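PDB 3MT1: putative carboxynorspermidine decarboxylase protein from Sinorhizobium meliloti, which probably catalyses the pyridoxal 5'-phosphate-dependent decarboxylation of carboxynorspermidine and carboxyspermidine, yielding norspermidine and spermidine. Local coordinates for residues 25-30 with 211-216; 35-40 with 322-327; 94-99 with 109-114. All coordinates share one frame; numbering follows the deposited sequence.

In the fold
The chain illustrates how a closed barrel is joined first to itself and then to a second domain. From the N terminus, helix 11-28 ends in residues 25-30, which meet 211-216 on helix 209-223; interaction 1 closes a loop of 180 residues at the seam between the first and last barrel strands. Residues 35-40, just beyond strand 31-35, pack against 322-327, so interaction 2 crosses interaction 1 and ties the barrel to the loop that follows strand 315-318 of the mixed sheet. Interaction 3 (94-99 with 109-114) is local, spans one helix, and falls within both longer loops. The three do not touch; their centres lie about 24 to 27 Å apart.

Interaction 1 (25-30 with 211-216); sequences REKSGA and AFSARL
Ser28 and Leu216 meet through their first side-chain carbons where two helices pass close to each other, Ser28 CB lying 3.8 Å from Leu216 CB. The same Ser28 carbon also packs on the carbonyl oxygen of Ser213, and the two serine CA atoms, Ser28 and Ser213, approach to 4.6 Å, a closeness that small side chains allow. At one end Lys27 contributes its first side-chain carbon, with CB 3.3 Å from Ser213 OG, while the rest of its chain bends off. At the other, Ala30 CB touches Leu216 CD1 at 4.2 Å.

What positions these groups lies one layer back. Ser28 OG, set between its backbone N and carbonyl carbon (chi1 58°), turns to its own chain and accepts from Ala30 N (3.0 Å) in an ST turn, while also bonding Val24 O. Ser213 OG is likewise bound to Val209 O, one turn back in helix 209-223. Gly29, with positive phi, takes the chain out of helix 11-28 and directs Ala30 onto Ile227; Leu216 reaches Leu229 and Val24. The arrangement is that of neighbouring outer helices of an eight-stranded alpha/beta barrel, those preceding its first and last strands, packed where the ring closes.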
loop_
_atom_site.group_PDB
_atom_site.type_symbol
_atom_site.label_atom_id
_atom_site.label_comp_id
_atom_site.label_asym_id
_atom_site.label_seq_id
_atom_site.Cartn_x
_atom_site.Cartn_y
_atom_site.Cartn_z
ATOM N N ARG B 25 30.875 11.534 -7.517
ATOM C CA ARG B 25 30.658 12.753 -8.280
ATOM C C ARG B 25 31.997 13.454 -8.545
ATOM O O ARG B 25 32.241 13.983 -9.622
ATOM C CB ARG B 25 29.742 13.709 -7.513
ATOM C CG ARG B 25 28.401 13.133 -7.202
ATOM C CD ARG B 25 27.484 14.051 -6.381
ATOM N NE ARG B 25 27.582 15.462 -6.712
ATOM C CZ ARG B 25 28.201 16.352 -5.937
ATOM N NH1 ARG B 25 28.745 15.971 -4.785
ATOM N NH2 ARG B 25 28.271 17.625 -6.303
ATOM N N GLU B 26 32.859 13.442 -7.546
ATOM C CA GLU B 26 34.124 14.136 -7.603
ATOM C C GLU B 26 35.077 13.426 -8.614
ATOM O O GLU B 26 35.652 14.066 -9.512
ATOM C CB GLU B 26 34.672 14.149 -6.171
ATOM C CG GLU B 26 35.966 14.886 -5.918
ATOM C CD GLU B 26 36.613 14.422 -4.597
ATOM O OE1 GLU B 26 35.873 13.877 -3.728
ATOM O OE2 GLU B 26 37.841 14.601 -4.421
ATOM N N LYS B 27 35.190 12.102 -8.479
ATOM C CA LYS B 27 36.082 11.275 -9.294
ATOM C C LYS B 27 35.615 11.152 -10.726
ATOM O O LYS B 27 36.438 11.104 -11.642
ATOM C CB LYS B 27 36.193 9.868 -8.712
ATOM C CG LYS B 27 36.853 9.774 -7.352
ATOM C CD LYS B 27 38.127 10.582 -7.274
ATOM C CE LYS B 27 38.901 10.206 -6.048
ATOM N NZ LYS B 27 40.029 11.136 -5.775
ATOM N N SER B 28 34.298 11.121 -10.916
ATOM C CA SER B 28 33.703 10.815 -12.198
ATOM C C SER B 28 33.322 12.062 -12.933
ATOM O O SER B 28 33.352 12.068 -14.151
ATOM C CB SER B 28 32.433 9.958 -12.025
ATOM O OG SER B 28 31.478 10.616 -11.199
ATOM N N GLY B 29 32.914 13.106 -12.203
ATOM C CA GLY B 29 32.261 14.276 -12.810
ATOM C C GLY B 29 30.824 13.974 -13.220
ATOM O O GLY B 29 30.166 14.771 -13.896
ATOM N N ALA B 30 30.327 12.806 -12.824
ATOM C CA ALA B 30 28.950 12.443 -13.093
ATOM C C ALA B 30 28.109 13.146 -12.026
ATOM O O ALA B 30 28.621 13.506 -10.959
ATOM C CB ALA B 30 28.774 10.941 -13.055
ATOM N N ALA B 211 37.305 2.252 -9.681
ATOM C CA ALA B 211 37.117 1.608 -10.965
ATOM C C ALA B 211 35.820 2.128 -11.639
ATOM O O ALA B 211 35.824 2.559 -12.789
ATOM C CB ALA B 211 37.071 0.085 -10.777
ATOM N N PHE B 212 34.715 2.102 -10.910
ATOM C CA PHE B 212 33.410 2.567 -11.407
ATOM C C PHE B 212 33.375 4.050 -11.841
ATOM O O PHE B 212 32.764 4.375 -12.861
ATOM C CB PHE B 212 32.371 2.274 -10.332
ATOM C CG PHE B 212 31.053 2.926 -10.544
ATOM C CD1 PHE B 212 30.130 2.394 -11.435
ATOM C CD2 PHE B 212 30.695 4.047 -9.797
ATOM C CE1 PHE B 212 28.881 2.974 -11.604
ATOM C CE2 PHE B 212 29.453 4.640 -9.968
ATOM C CZ PHE B 212 28.536 4.094 -10.870
ATOM N N SER B 213 34.012 4.920 -11.048
ATOM C CA SER B 213 34.248 6.327 -11.408
ATOM C C SER B 213 35.045 6.473 -12.691
ATOM O O SER B 213 34.746 7.331 -13.522
ATOM C CB SER B 213 35.023 7.045 -10.305
ATOM O OG SER B 213 34.207 7.234 -9.158
ATOM N N ALA B 214 36.064 5.629 -12.838
ATOM C CA ALA B 214 36.954 5.659 -13.997
ATOM C C ALA B 214 36.212 5.204 -15.248
ATOM O O ALA B 214 36.442 5.704 -16.342
ATOM C CB ALA B 214 38.147 4.779 -13.747
ATOM N N ARG B 215 35.310 4.253 -15.076
ATOM C CA ARG B 215 34.506 3.771 -16.182
ATOM C C ARG B 215 33.474 4.842 -16.596
ATOM O O ARG B 215 33.156 4.973 -17.785
ATOM C CB ARG B 215 33.834 2.438 -15.807
ATOM C CG ARG B 215 32.932 1.870 -16.878
ATOM C CD ARG B 215 33.732 1.408 -18.109
ATOM N NE ARG B 215 32.879 0.907 -19.201
ATOM C CZ ARG B 215 32.503 1.636 -20.255
ATOM N NH1 ARG B 215 32.880 2.902 -20.369
ATOM N NH2 ARG B 215 31.747 1.102 -21.198
ATOM N N LEU B 216 32.965 5.590 -15.607
ATOM C CA LEU B 216 32.072 6.710 -15.843
ATOM C C LEU B 216 32.798 7.804 -16.635
ATOM O O LEU B 216 32.276 8.302 -17.641
ATOM C CB LEU B 216 31.485 7.242 -14.518
ATOM C CG LEU B 216 30.458 6.361 -13.747
ATOM C CD1 LEU B 216 29.971 6.966 -12.451
ATOM C CD2 LEU B 216 29.274 6.011 -14.592
#

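Interaction 2 (35-40 with 322-327); sequences ALKCFA and AGYTMV. With SO4 (sulfate ion), chain D.
Cys38 O accepts the backbone N-H of Tyr324 across the contact, a nearly straight bond (172°) with Tyr324 N at 2.8 Å from Cys38 O, in the carbonyl plane and on a lone pair. This anchors a loop against which the Tyr324 side chain folds back: its ring lies over Cys38, whose CA sits 3.7 Å from the ring centroid in a CH-pi contact. Cys38 SG, anti to the backbone N (chi1 161°), comes obliquely to the same ring at 4.2 Å from its centroid. Lys37 runs alongside the tyrosine, pointing the same way. Farther along the loop, Val327 CG2 packs on Lys37 O at 3.3 Å, and Ala322 O meets the Phe39 ring at its edge.

The tyrosine hydroxyl donates to a sulfate ion, probably from the crystallisation liquor, with Tyr324 OH 2.9 Å from O2; Gly199 N, Gly232 N and Glu233 N also bind it. A phenylalanine in place of Tyr324 would retain the ring over Cys38 but would probably leave sulfate O2 without this donor. Lys37 also packs on Asn333 of the second subunit. A tyrosine hydroxyl and backbone N-H groups converging on one anion are consistent with a site for the phosphate of pyridoxal 5'-phosphate, beside Glu233 and Asp269, the predicted substrate-binding residues.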
loop_
_atom_site.group_PDB
_atom_site.type_symbol
_atom_site.label_atom_id
_atom_site.label_comp_id
_atom_site.label_asym_id
_atom_site.label_seq_id
_atom_site.Cartn_x
_atom_site.Cartn_y
_atom_site.Cartn_z
ATOM N N ALA B 35 16.372 9.539 -6.443
ATOM C CA ALA B 35 15.078 9.097 -7.042
ATOM C C ALA B 35 13.948 9.155 -6.022
ATOM O O ALA B 35 13.925 8.347 -5.088
ATOM C CB ALA B 35 15.180 7.705 -7.653
ATOM N N LEU B 36 13.049 10.136 -6.172
ATOM C CA LEU B 36 11.993 10.356 -5.186
ATOM C C LEU B 36 10.986 9.190 -5.065
ATOM O O LEU B 36 10.362 9.043 -4.039
ATOM C CB LEU B 36 11.313 11.688 -5.398
ATOM C CG LEU B 36 12.188 12.951 -5.222
ATOM C CD1 LEU B 36 11.345 14.234 -5.251
ATOM C CD2 LEU B 36 12.946 12.903 -3.902
ATOM N N LYS B 37 10.883 8.320 -6.076
ATOM C CA LYS B 37 10.006 7.149 -5.963
ATOM C C LYS B 37 10.449 6.190 -4.845
ATOM O O LYS B 37 9.621 5.491 -4.245
ATOM C CB LYS B 37 9.792 6.429 -7.301
ATOM C CG LYS B 37 10.987 5.708 -7.832
ATOM C CD LYS B 37 10.758 5.095 -9.235
ATOM C CE LYS B 37 12.114 4.599 -9.786
ATOM N NZ LYS B 37 12.054 4.203 -11.250
ATOM N N CYS B 38 11.743 6.184 -4.536
ATOM C CA CYS B 38 12.273 5.294 -3.531
ATOM C C CYS B 38 12.169 5.924 -2.136
ATOM O O CYS B 38 11.818 5.241 -1.143
ATOM C CB CYS B 38 13.712 4.963 -3.879
ATOM S SG CYS B 38 14.656 4.328 -2.485
ATOM N N PHE B 39 12.472 7.232 -2.071
ATOM C CA PHE B 39 12.664 7.932 -0.785
ATOM C C PHE B 39 12.404 9.405 -0.971
ATOM O O PHE B 39 13.053 10.035 -1.769
ATOM C CB PHE B 39 14.079 7.743 -0.313
ATOM C CG PHE B 39 14.367 8.352 1.023
ATOM C CD1 PHE B 39 14.910 9.658 1.118
ATOM C CD2 PHE B 39 14.166 7.612 2.190
ATOM C CE1 PHE B 39 15.217 10.231 2.375
ATOM C CE2 PHE B 39 14.446 8.175 3.457
ATOM C CZ PHE B 39 14.988 9.481 3.557
ATOM N N ALA B 40 11.442 9.932 -0.224
ATOM C CA ALA B 40 10.972 11.296 -0.351
ATOM C C ALA B 40 10.682 11.887 1.040
ATOM O O ALA B 40 9.807 12.741 1.230
ATOM C CB ALA B 40 9.762 11.331 -1.247
ATOM N N ALA B 322 14.521 2.020 4.756
ATOM C CA ALA B 322 14.225 3.364 4.201
ATOM C C ALA B 322 13.618 3.397 2.790
ATOM O O ALA B 322 12.791 4.272 2.487
ATOM C CB ALA B 322 15.450 4.276 4.270
ATOM N N GLY B 323 14.040 2.484 1.919
ATOM C CA GLY B 323 13.615 2.509 0.532
ATOM C C GLY B 323 12.274 1.848 0.274
ATOM O O GLY B 323 12.009 0.711 0.746
ATOM N N TYR B 324 11.426 2.542 -0.493
ATOM C CA TYR B 324 10.186 1.959 -0.971
ATOM C C TYR B 324 9.318 1.526 0.217
ATOM O O TYR B 324 8.477 0.619 0.106
ATOM C CB TYR B 324 10.470 0.778 -1.942
ATOM C CG TYR B 324 11.196 1.218 -3.188
ATOM C CD1 TYR B 324 10.530 1.939 -4.202
ATOM C CD2 TYR B 324 12.576 0.988 -3.330
ATOM C CE1 TYR B 324 11.227 2.392 -5.363
ATOM C CE2 TYR B 324 13.280 1.419 -4.461
ATOM C CZ TYR B 324 12.605 2.104 -5.472
ATOM O OH TYR B 324 13.335 2.537 -6.564
ATOM N N THR B 325 9.532 2.164 1.362
ATOM C CA THR B 325 8.728 1.854 2.540
ATOM C C THR B 325 7.856 3.060 2.870
ATOM O O THR B 325 6.655 3.016 2.703
ATOM C CB THR B 325 9.608 1.508 3.730
ATOM O OG1 THR B 325 10.525 2.602 3.948
ATOM C CG2 THR B 325 10.384 0.179 3.469
HETATM N N MSE B 326 8.483 4.159 3.277
HETATM C CA MSE B 326 7.761 5.359 3.645
HETATM C C MSE B 326 6.899 5.911 2.532
HETATM O O MSE B 326 5.846 6.437 2.803
HETATM C CB MSE B 326 8.713 6.441 4.143
HETATM C CG MSE B 326 8.908 6.381 5.646
HETATM SE SE MSE B 326 10.573 7.203 6.353
HETATM C CE MSE B 326 11.808 6.002 5.416
ATOM N N VAL B 327 7.340 5.811 1.295
ATOM C CA VAL B 327 6.600 6.409 0.192
ATOM C C VAL B 327 5.271 5.661 -0.128
ATOM O O VAL B 327 4.474 6.118 -0.937
ATOM C CB VAL B 327 7.463 6.422 -1.093
ATOM C CG1 VAL B 327 8.505 7.602 -1.087
ATOM C CG2 VAL B 327 8.110 5.047 -1.293
HETATM S S SO4 D . 16.696 2.302 -7.400
HETATM O O1 SO4 D . 16.763 0.911 -7.824
HETATM O O2 SO4 D . 16.145 2.409 -6.061
HETATM O O3 SO4 D . 18.088 2.765 -7.401
HETATM O O4 SO4 D . 15.918 3.115 -8.345
#

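Interaction 3 (94-99 with 109-114); sequences DKIIFN and DKAAGI
Ile96 and Ile114 cross at about a right angle, and their meeting is the centre of an apolar contact between a barrel strand and the loop leading into the next one. Ile114 CD1 lies 3.9 Å from Ile96 CG2 and bears on Ile96 CB as well. The branch arrives there because Ile114 sets CG1 between its backbone N and carbonyl carbon (chi1 53°), with the chain then running extended to CD1. Ala111 adds a second apolar contact: its methyl, CB, is 3.8 Å from Ile96 CG2 and also meets Phe98 CZ at 4.0 Å, coming to the phenyl ring at its edge, near its plane. Ile96 and Phe98, two residues apart on strand 95-98, thus offer one face to the same methyl group. Val90 of helix 83-92 touches both Ile96 and Ala111, while Leu104 and Phe107 of helix 101-107 pack on Phe98.

This is one beta-alpha-beta crossover of the barrel: strand 95-98, helix 101-107 and parallel strand 115-119, with the loop 109-114 bringing the chain back to the start of the next strand.

The backbone contributes as well. Asp94 O lies 3.5 Å from Ile114 CB, a van der Waals contact, and two type I turns sharing Ala111 and Ala112 shape the loop, closed by Ala112 N to Asp109 O and by Ile114 N to Ala111 O, the latter 3.3 Å long. Ile96 is also joined by backbone hydrogen bonds to Ala115 and Gly117 of the neighbouring strand.

Charged groups look elsewhere. Asp94 OD2 forms a salt bridge with Arg67 and accepts from Thr74 N, whereas Lys95, leaving the strand on the face opposite to Ile96, pairs with Glu73, reaches Tyr228 OH and makes a cation-pi contact with Trp193.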
loop_
_atom_site.group_PDB
_atom_site.type_symbol
_atom_site.label_atom_id
_atom_site.label_comp_id
_atom_site.label_asym_id
_atom_site.label_seq_id
_atom_site.Cartn_x
_atom_site.Cartn_y
_atom_site.Cartn_z
ATOM N N ASP B 94 13.987 21.142 -14.719
ATOM C CA ASP B 94 15.069 21.619 -15.587
ATOM C C ASP B 94 15.256 20.725 -16.794
ATOM O O ASP B 94 15.654 21.163 -17.860
ATOM C CB ASP B 94 16.363 21.657 -14.798
ATOM C CG ASP B 94 16.320 22.687 -13.705
ATOM O OD1 ASP B 94 15.995 23.849 -14.025
ATOM O OD2 ASP B 94 16.583 22.343 -12.534
ATOM N N LYS B 95 14.970 19.454 -16.611
ATOM C CA LYS B 95 14.974 18.512 -17.686
ATOM C C LYS B 95 13.672 17.748 -17.597
ATOM O O LYS B 95 13.099 17.565 -16.494
ATOM C CB LYS B 95 16.208 17.610 -17.591
ATOM C CG LYS B 95 17.486 18.406 -17.898
ATOM C CD LYS B 95 18.719 17.539 -18.042
ATOM C CE LYS B 95 20.016 18.335 -18.227
ATOM N NZ LYS B 95 20.304 19.159 -17.005
ATOM N N ILE B 96 13.174 17.345 -18.765
ATOM C CA ILE B 96 11.956 16.548 -18.848
ATOM C C ILE B 96 12.263 15.401 -19.779
ATOM O O ILE B 96 12.978 15.574 -20.760
ATOM C CB ILE B 96 10.733 17.379 -19.329
ATOM C CG1 ILE B 96 9.435 16.574 -19.128
ATOM C CG2 ILE B 96 10.890 17.822 -20.756
ATOM C CD1 ILE B 96 8.164 17.384 -19.356
ATOM N N ILE B 97 11.768 14.224 -19.436
ATOM C CA ILE B 97 12.020 13.035 -20.211
ATOM C C ILE B 97 10.716 12.367 -20.587
ATOM O O ILE B 97 9.765 12.292 -19.783
ATOM C CB ILE B 97 12.915 12.081 -19.448
ATOM C CG1 ILE B 97 14.278 12.751 -19.279
ATOM C CG2 ILE B 97 13.033 10.721 -20.165
ATOM C CD1 ILE B 97 14.791 12.723 -17.872
ATOM N N PHE B 98 10.669 11.928 -21.844
ATOM C CA PHE B 98 9.475 11.315 -22.383
ATOM C C PHE B 98 9.763 9.895 -22.687
ATOM O O PHE B 98 10.890 9.544 -23.068
ATOM C CB PHE B 98 8.986 12.014 -23.632
ATOM C CG PHE B 98 8.797 13.483 -23.455
ATOM C CD1 PHE B 98 7.613 13.981 -22.934
ATOM C CD2 PHE B 98 9.818 14.380 -23.804
ATOM C CE1 PHE B 98 7.438 15.351 -22.764
ATOM C CE2 PHE B 98 9.654 15.727 -23.644
ATOM C CZ PHE B 98 8.455 16.218 -23.115
ATOM N N ASN B 99 8.716 9.090 -22.513
ATOM C CA ASN B 99 8.777 7.647 -22.639
ATOM C C ASN B 99 8.821 7.172 -24.089
ATOM O O ASN B 99 9.299 6.078 -24.381
ATOM C CB ASN B 99 7.583 7.025 -21.914
ATOM C CG ASN B 99 7.776 5.548 -21.638
ATOM O OD1 ASN B 99 8.667 5.170 -20.876
ATOM N ND2 ASN B 99 6.943 4.705 -22.255
ATOM N N ASP B 109 6.074 21.257 -27.726
ATOM C CA ASP B 109 5.754 22.689 -27.612
ATOM C C ASP B 109 5.751 23.217 -26.184
ATOM O O ASP B 109 6.406 24.210 -25.884
ATOM C CB ASP B 109 4.448 23.043 -28.331
ATOM C CG ASP B 109 4.666 23.336 -29.785
ATOM O OD1 ASP B 109 5.824 23.566 -30.170
ATOM O OD2 ASP B 109 3.690 23.348 -30.552
ATOM N N LYS B 110 5.031 22.545 -25.304
ATOM C CA LYS B 110 4.953 22.950 -23.907
ATOM C C LYS B 110 6.301 22.881 -23.158
ATOM O O LYS B 110 6.568 23.709 -22.275
ATOM C CB LYS B 110 3.878 22.135 -23.206
ATOM C CG LYS B 110 2.516 22.726 -23.401
ATOM C CD LYS B 110 1.442 21.654 -23.376
ATOM C CE LYS B 110 0.036 22.241 -23.136
ATOM N NZ LYS B 110 -0.104 23.589 -23.759
ATOM N N ALA B 111 7.146 21.926 -23.549
ATOM C CA ALA B 111 8.443 21.719 -22.907
ATOM C C ALA B 111 9.559 22.527 -23.588
ATOM O O ALA B 111 10.748 22.312 -23.327
ATOM C CB ALA B 111 8.778 20.218 -22.883
ATOM N N ALA B 112 9.169 23.457 -24.460
ATOM C CA ALA B 112 10.115 24.185 -25.302
ATOM C C ALA B 112 11.195 24.943 -24.528
ATOM O O ALA B 112 12.296 25.107 -25.027
ATOM C CB ALA B 112 9.373 25.132 -26.235
ATOM N N GLY B 113 10.892 25.413 -23.323
ATOM C CA GLY B 113 11.848 26.256 -22.609
ATOM C C GLY B 113 12.970 25.535 -21.883
ATOM O O GLY B 113 13.918 26.155 -21.438
ATOM N N ILE B 114 12.853 24.223 -21.741
ATOM C CA ILE B 114 13.804 23.449 -20.979
ATOM C C ILE B 114 14.351 22.342 -21.851
ATOM O O ILE B 114 13.817 22.096 -22.945
ATOM C CB ILE B 114 13.164 22.855 -19.687
ATOM C CG1 ILE B 114 11.892 22.064 -20.024
ATOM C CG2 ILE B 114 12.897 23.971 -18.633
ATOM C CD1 ILE B 114 11.359 21.238 -18.893
#